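Local coordinates for iron-rich dpsA-homolog protein (PDB 1TJO) that probably protects DNA from oxidative damage by oxidising iron(II) with hydrogen peroxide and storing the resulting ferric mineral inside a hollow twelve-subunit shell, at residues Thr10-Gly16 and Leu88-Pro92. Numbering follows the deposited sequence.
Sequences TAGEVEG and LGGVP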
loop_
_atom_site.group_PDB
_atom_site.type_symbol
_atom_site.label_atom_id
_atom_site.label_comp_id
_atom_site.label_asym_id
_atom_site.label_seq_id
_atom_site.Cartn_x
_atom_site.Cartn_y
_atom_site.Cartn_z
ATOM N N THR A 10 5.077 27.743 34.358
ATOM C CA THR A 10 6.277 27.537 35.139
ATOM C C THR A 10 6.487 26.063 35.414
ATOM O O THR A 10 5.565 25.365 35.843
ATOM C CB THR A 10 6.092 28.295 36.479
ATOM O OG1 THR A 10 6.006 29.695 36.197
ATOM C CG2 THR A 10 7.298 28.105 37.359
ATOM N N ALA A 11 7.694 25.579 35.203
ATOM C CA ALA A 11 8.007 24.178 35.461
ATOM C C ALA A 11 7.575 23.804 36.867
ATOM O O ALA A 11 7.776 24.592 37.817
ATOM C CB ALA A 11 9.473 23.951 35.330
ATOM N N GLY A 12 7.011 22.606 37.011
ATOM C CA GLY A 12 6.534 22.127 38.300
ATOM C C GLY A 12 5.114 22.524 38.704
ATOM O O GLY A 12 4.566 21.964 39.644
ATOM N N GLU A 13 4.499 23.480 38.027
ATOM C CA GLU A 13 3.109 23.821 38.344
ATOM C C GLU A 13 2.177 22.913 37.560
ATOM O O GLU A 13 2.535 22.437 36.467
ATOM C CB GLU A 13 2.807 25.274 38.008
ATOM C CG GLU A 13 3.509 26.219 38.979
ATOM C CD GLU A 13 3.134 27.674 38.779
ATOM O OE1 GLU A 13 3.879 28.536 39.287
ATOM O OE2 GLU A 13 2.102 27.959 38.130
ATOM N N VAL A 14 0.983 22.701 38.104
ATOM C CA VAL A 14 -0.027 21.857 37.498
ATOM C C VAL A 14 -1.399 22.502 37.620
ATOM O O VAL A 14 -1.871 22.807 38.726
ATOM C CB VAL A 14 -0.065 20.473 38.156
ATOM C CG1 VAL A 14 -1.167 19.581 37.532
ATOM C CG2 VAL A 14 1.279 19.780 38.006
ATOM N N GLU A 15 -2.071 22.703 36.499
ATOM C CA GLU A 15 -3.323 23.444 36.520
ATOM C C GLU A 15 -4.573 22.603 36.350
ATOM O O GLU A 15 -5.686 23.093 36.559
ATOM C CB GLU A 15 -3.307 24.598 35.530
ATOM C CG GLU A 15 -2.941 24.307 34.116
ATOM C CD GLU A 15 -3.215 25.485 33.178
ATOM O OE1 GLU A 15 -3.417 26.629 33.668
ATOM O OE2 GLU A 15 -3.216 25.249 31.947
ATOM N N GLY A 16 -4.400 21.328 36.047
ATOM C CA GLY A 16 -5.509 20.483 35.673
ATOM C C GLY A 16 -6.046 20.877 34.322
ATOM O O GLY A 16 -5.362 21.579 33.559
ATOM N N LEU A 88 -2.926 17.340 31.259
ATOM C CA LEU A 88 -3.381 17.482 32.636
ATOM C C LEU A 88 -2.936 18.807 33.266
ATOM O O LEU A 88 -3.143 19.023 34.459
ATOM C CB LEU A 88 -2.911 16.311 33.462
ATOM C CG LEU A 88 -3.507 14.946 33.105
ATOM C CD1 LEU A 88 -2.890 13.914 33.938
ATOM C CD2 LEU A 88 -5.006 14.913 33.251
ATOM N N GLY A 89 -2.334 19.680 32.464
ATOM C CA GLY A 89 -1.987 21.032 32.882
ATOM C C GLY A 89 -0.635 21.181 33.564
ATOM O O GLY A 89 -0.404 22.158 34.269
ATOM N N GLY A 90 0.238 20.189 33.398
ATOM C CA GLY A 90 1.581 20.240 33.871
ATOM C C GLY A 90 2.598 20.593 32.803
ATOM O O GLY A 90 2.244 20.775 31.613
ATOM N N VAL A 91 3.862 20.630 33.218
ATOM C CA VAL A 91 4.976 20.904 32.330
ATOM C C VAL A 91 5.899 19.697 32.211
ATOM O O VAL A 91 6.590 19.327 33.139
ATOM C CB VAL A 91 5.789 22.133 32.860
ATOM C CG1 VAL A 91 6.974 22.416 31.995
ATOM C CG2 VAL A 91 4.920 23.342 32.930
ATOM N N PRO A 92 5.904 19.030 31.070
ATOM C CA PRO A 92 6.728 17.836 30.943
ATOM C C PRO A 92 8.206 18.162 30.985
ATOM O O PRO A 92 8.658 19.162 30.416
ATOM C CB PRO A 92 6.331 17.269 29.607
ATOM C CG PRO A 92 5.730 18.397 28.874
ATOM C CD PRO A 92 5.143 19.332 29.851
HETATM O O HOH W 1 8.151 20.531 34.876
HETATM O O HOH W 2 4.586 20.490 35.972
#
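Glu15 N donates a hydrogen bond of 2.8 Å to Gly89 O from well above the carbonyl plane (47° out of it), and Val14 CA adds a weaker CA-H...O contact of 3.3 Å to the same oxygen. Glu15 CG, placed between its own backbone N and carbonyl carbon (chi1 53°), lies 3.3 Å from Gly89 O and beside Gly89 CA, where a glycine leaves room for it. One water donates to Glu13 O and accepts from Val91 N, while a second joins Gly12 N to Val91 O, which also accepts from Asn35 ND2. Val91, whose N and O hold the two waters, points its side chain against the type II turn Thr10-Glu13, its CG2 3.6 Å from Thr10 O and its CG1 4.0 Å from Ala11 CA. Val14 CG1 reaches Leu88 O at 3.7 Å, and the side chains of Val14 and Leu88 both touch Val31 of helix 24-54. Asp111 of a neighbouring subunit accepts a hydrogen bond from Ala11 N, so the turn also meets the dodecamer interface. Backbone, water and the Val91 side chain thus lay the N-terminal tail over the Schellman motif that ends helix 60-87 of the ferritin-like bundle, with Gly89 at C-prime in positive phi.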